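Local coordinates for uncharacterized peptidase Lmo0363 (Listeria monocytogenes, PDB 3L4E), which is probably a serine-type peptidase of the S51 (peptidase E-like) family, hydrolysing peptide bonds, though its own activity and substrates remain uncharacterised, at residues Gly87-Arg99 against Asp137-Ala150. Sequence-based numbering, arbitrary orientation.
With SO4 (sulfate ion), chain C.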
# COMPACT_ATOMS: atom_id res chain seq x y z
N GLY A 87 4.07 -3.25 -3.07
CA GLY A 87 3.60 -4.60 -2.83
C GLY A 87 4.66 -5.49 -2.21
O GLY A 87 5.80 -5.07 -1.99
N GLY A 88 4.28 -6.72 -1.89
CA GLY A 88 5.19 -7.69 -1.31
C GLY A 88 4.42 -8.55 -0.33
O GLY A 88 3.22 -8.79 -0.51
N ASN A 89 5.10 -9.03 0.71
CA ASN A 89 4.44 -9.85 1.71
C ASN A 89 3.74 -8.97 2.74
O ASN A 89 4.41 -8.24 3.50
CB ASN A 89 5.43 -10.80 2.38
CG ASN A 89 4.76 -11.77 3.31
OD1 ASN A 89 4.28 -11.39 4.38
ND2 ASN A 89 4.70 -13.04 2.90
N THR A 90 2.41 -9.03 2.77
CA THR A 90 1.64 -8.15 3.66
C THR A 90 1.95 -8.40 5.13
O THR A 90 1.98 -7.47 5.92
CB THR A 90 0.11 -8.29 3.45
OG1 THR A 90 -0.19 -8.21 2.06
CG2 THR A 90 -0.65 -7.19 4.19
N PHE A 91 2.18 -9.66 5.49
CA PHE A 91 2.44 -9.99 6.90
C PHE A 91 3.78 -9.43 7.37
O PHE A 91 3.86 -8.86 8.45
CB PHE A 91 2.31 -11.49 7.15
CG PHE A 91 0.94 -12.01 6.88
CD1 PHE A 91 -0.03 -12.00 7.88
CD2 PHE A 91 0.59 -12.48 5.62
CE1 PHE A 91 -1.31 -12.46 7.62
CE2 PHE A 91 -0.68 -12.94 5.36
CZ PHE A 91 -1.63 -12.93 6.36
N PHE A 92 4.81 -9.55 6.55
CA PHE A 92 6.10 -8.99 6.92
C PHE A 92 6.02 -7.47 7.04
O PHE A 92 6.55 -6.87 7.98
CB PHE A 92 7.18 -9.38 5.92
CG PHE A 92 8.54 -8.89 6.30
CD1 PHE A 92 9.21 -9.45 7.39
CD2 PHE A 92 9.14 -7.85 5.62
CE1 PHE A 92 10.45 -9.00 7.76
CE2 PHE A 92 10.38 -7.39 5.98
CZ PHE A 92 11.04 -7.96 7.06
N LEU A 93 5.34 -6.84 6.08
CA LEU A 93 5.10 -5.40 6.12
C LEU A 93 4.43 -4.96 7.43
O LEU A 93 4.91 -4.06 8.12
CB LEU A 93 4.27 -4.96 4.92
CG LEU A 93 3.78 -3.51 4.87
CD1 LEU A 93 4.94 -2.52 4.79
CD2 LEU A 93 2.82 -3.33 3.69
N LEU A 94 3.31 -5.59 7.77
CA LEU A 94 2.58 -5.21 8.98
C LEU A 94 3.43 -5.48 10.22
O LEU A 94 3.45 -4.68 11.16
CB LEU A 94 1.25 -5.97 9.07
CG LEU A 94 0.35 -5.57 10.23
CD1 LEU A 94 0.02 -4.08 10.18
CD2 LEU A 94 -0.94 -6.41 10.24
N GLN A 95 4.14 -6.60 10.21
CA GLN A 95 5.03 -6.95 11.30
C GLN A 95 6.04 -5.84 11.58
O GLN A 95 6.23 -5.44 12.72
CB GLN A 95 5.75 -8.26 11.00
CG GLN A 95 6.77 -8.64 12.05
CD GLN A 95 7.44 -9.94 11.70
OE1 GLN A 95 6.89 -11.01 11.94
NE2 GLN A 95 8.62 -9.86 11.09
N GLU A 96 6.69 -5.35 10.53
CA GLU A 96 7.72 -4.34 10.71
C GLU A 96 7.13 -2.97 11.09
O GLU A 96 7.71 -2.25 11.90
CB GLU A 96 8.61 -4.26 9.46
CG GLU A 96 9.35 -5.57 9.19
CD GLU A 96 10.20 -6.02 10.39
OE1 GLU A 96 11.11 -5.28 10.80
OE2 GLU A 96 9.96 -7.13 10.92
N LEU A 97 5.97 -2.64 10.53
CA LEU A 97 5.28 -1.42 10.93
C LEU A 97 4.89 -1.44 12.41
O LEU A 97 5.05 -0.44 13.11
CB LEU A 97 4.05 -1.19 10.06
CG LEU A 97 4.28 -0.80 8.60
CD1 LEU A 97 2.96 -0.76 7.85
CD2 LEU A 97 4.99 0.54 8.46
N LYS A 98 4.38 -2.57 12.89
CA LYS A 98 4.03 -2.67 14.30
C LYS A 98 5.26 -2.67 15.22
O LYS A 98 5.27 -2.01 16.26
CB LYS A 98 3.17 -3.91 14.58
CG LYS A 98 1.79 -3.85 13.98
CD LYS A 98 0.94 -5.01 14.51
CE LYS A 98 -0.49 -4.94 14.00
NZ LYS A 98 -1.33 -6.01 14.61
N ARG A 99 6.30 -3.42 14.83
CA ARG A 99 7.51 -3.53 15.64
C ARG A 99 8.13 -2.17 15.94
O ARG A 99 8.67 -1.95 17.03
CB ARG A 99 8.56 -4.41 14.96
CG ARG A 99 9.90 -4.37 15.68
CD ARG A 99 11.01 -5.14 14.99
NE ARG A 99 11.40 -4.59 13.69
CZ ARG A 99 12.29 -3.61 13.52
NH1 ARG A 99 12.88 -3.03 14.56
NH2 ARG A 99 12.58 -3.19 12.29
N ASP A 137 -0.31 -14.34 0.49
CA ASP A 137 0.99 -14.05 1.07
C ASP A 137 1.26 -14.99 2.25
O ASP A 137 0.43 -15.09 3.15
CB ASP A 137 1.05 -12.62 1.59
CG ASP A 137 0.93 -11.59 0.49
OD1 ASP A 137 1.00 -11.96 -0.70
OD2 ASP A 137 0.76 -10.39 0.83
N SER A 138 2.41 -15.65 2.26
CA SER A 138 2.72 -16.61 3.32
C SER A 138 3.06 -15.98 4.67
O SER A 138 3.88 -15.07 4.76
CB SER A 138 3.86 -17.54 2.90
OG SER A 138 4.19 -18.42 3.97
N THR A 139 2.44 -16.50 5.73
CA THR A 139 2.71 -16.02 7.09
C THR A 139 4.06 -16.51 7.61
O THR A 139 4.55 -16.03 8.63
CB THR A 139 1.62 -16.44 8.08
OG1 THR A 139 1.57 -17.87 8.15
CG2 THR A 139 0.26 -15.92 7.65
N LYS A 140 4.66 -17.48 6.91
CA LYS A 140 5.98 -18.00 7.29
C LYS A 140 7.03 -16.90 7.34
O LYS A 140 8.04 -17.03 8.03
CB LYS A 140 6.45 -19.08 6.32
CG LYS A 140 5.55 -20.28 6.18
CD LYS A 140 6.22 -21.34 5.30
CE LYS A 140 5.20 -22.27 4.65
NZ LYS A 140 4.41 -21.59 3.59
N LYS A 141 6.79 -15.83 6.59
CA LYS A 141 7.78 -14.76 6.48
C LYS A 141 7.65 -13.71 7.59
O LYS A 141 8.45 -12.79 7.68
CB LYS A 141 7.75 -14.15 5.08
CG LYS A 141 8.17 -15.18 4.04
CD LYS A 141 8.25 -14.61 2.64
CE LYS A 141 8.78 -15.66 1.68
NZ LYS A 141 8.64 -15.23 0.26
N ALA A 142 6.65 -13.88 8.45
CA ALA A 142 6.44 -12.97 9.56
C ALA A 142 6.41 -13.76 10.87
O ALA A 142 5.33 -14.12 11.36
CB ALA A 142 5.13 -12.21 9.37
N VAL A 143 7.58 -14.04 11.43
CA VAL A 143 7.66 -14.96 12.56
C VAL A 143 7.35 -14.31 13.90
O VAL A 143 7.30 -15.01 14.92
CB VAL A 143 9.05 -15.64 12.65
CG1 VAL A 143 9.37 -16.39 11.36
CG2 VAL A 143 10.14 -14.63 13.00
N ASN A 144 7.13 -13.00 13.90
CA ASN A 144 6.86 -12.26 15.14
C ASN A 144 5.46 -11.66 15.24
O ASN A 144 5.01 -11.31 16.32
CB ASN A 144 7.90 -11.14 15.33
CG ASN A 144 9.31 -11.67 15.39
OD1 ASN A 144 10.20 -11.15 14.71
ND2 ASN A 144 9.53 -12.70 16.19
N LEU A 145 4.78 -11.54 14.11
CA LEU A 145 3.49 -10.86 14.08
C LEU A 145 2.40 -11.73 14.71
O LEU A 145 2.04 -12.76 14.15
CB LEU A 145 3.12 -10.51 12.64
CG LEU A 145 1.79 -9.81 12.41
CD1 LEU A 145 1.80 -8.41 13.02
CD2 LEU A 145 1.50 -9.74 10.91
N THR A 146 1.85 -11.30 15.84
CA THR A 146 0.92 -12.12 16.62
C THR A 146 -0.55 -11.75 16.47
O THR A 146 -1.43 -12.46 16.95
CB THR A 146 1.26 -12.10 18.13
OG1 THR A 146 1.17 -10.75 18.61
CG2 THR A 146 2.66 -12.63 18.38
N ASN A 147 -0.81 -10.63 15.81
CA ASN A 147 -2.16 -10.12 15.64
C ASN A 147 -2.24 -9.51 14.24
O ASN A 147 -1.38 -8.72 13.86
CB ASN A 147 -2.43 -9.07 16.71
CG ASN A 147 -3.83 -8.49 16.64
OD1 ASN A 147 -4.52 -8.60 15.64
ND2 ASN A 147 -4.24 -7.86 17.73
N TYR A 148 -3.25 -9.89 13.47
CA TYR A 148 -3.32 -9.43 12.09
C TYR A 148 -4.14 -8.15 11.91
O TYR A 148 -4.37 -7.71 10.79
CB TYR A 148 -3.81 -10.57 11.19
CG TYR A 148 -2.86 -11.76 11.19
CD1 TYR A 148 -1.49 -11.56 11.35
CD2 TYR A 148 -3.32 -13.06 11.03
CE1 TYR A 148 -0.61 -12.63 11.35
CE2 TYR A 148 -2.44 -14.13 11.02
CZ TYR A 148 -1.08 -13.91 11.19
OH TYR A 148 -0.19 -14.96 11.19
N ASP A 149 -4.55 -7.53 13.02
CA ASP A 149 -5.22 -6.23 12.95
C ASP A 149 -4.29 -5.21 12.30
O ASP A 149 -3.12 -5.13 12.65
CB ASP A 149 -5.60 -5.73 14.33
CG ASP A 149 -6.82 -6.44 14.88
OD1 ASP A 149 -7.42 -7.26 14.15
OD2 ASP A 149 -7.16 -6.16 16.05
N ALA A 150 -4.83 -4.42 11.37
CA ALA A 150 -4.01 -3.52 10.57
C ALA A 150 -4.35 -2.04 10.80
O ALA A 150 -4.79 -1.66 11.89
CB ALA A 150 -4.10 -3.89 9.10
S SO4 C . 5.17 -15.21 -0.25
O1 SO4 C . 5.93 -15.86 0.82
O2 SO4 C . 5.91 -15.28 -1.50
O3 SO4 C . 3.89 -15.89 -0.39
O4 SO4 C . 4.94 -13.81 0.10
O HOH W 1 9.72 -12.45 10.13
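F91 carries the tightly packed part of this contact, held between T139, A142, L145 and Y148. T139 CG2 stands 3.6 Å from the F91 ring centroid, only 6° off the ring normal, a CH-pi contact over the centre of one face. The ring's edge meets the Y148 face in a T-shaped pair, planes 71° apart and CD1 of F91 3.6 Å from CE1 of Y148. A142 CB packs against F91 CB.

At the helix start, D137 OD2 accepts two bonds from T90: its backbone N arrives from above the carboxylate plane, and its OG1 (2.7 Å) nearly along the C-O axis. N89 is the N-cap; with CG anti to its backbone N (chi1 -173°), OD1 accepts from F92 N while ND2 reaches S138 O (2.9 Å) and a sulfate oxygen. Further along, the extended Q95 side chain brings OE1 to N144 N (2.8 Å), and NE2 shares a water with K141 O and V143 N.

The solvent side is looser: K98, partly exposed, runs past L145; its NZ hydrogen-bonds N147 O (2.8 Å) and, weakly, D149 O.

Polar side chains of the helix and its N-cap thus hold 137-150 largely through backbone atoms, the D137 carboxylate excepted. D137's side chain lies about 7 Å from that of H161, the putative charge-relay histidine. The sulfate, probably from crystallisation, bound by N89, S138 N and, weakly, K141, which also bonds V39 O, is consistent with an anion-accepting corner.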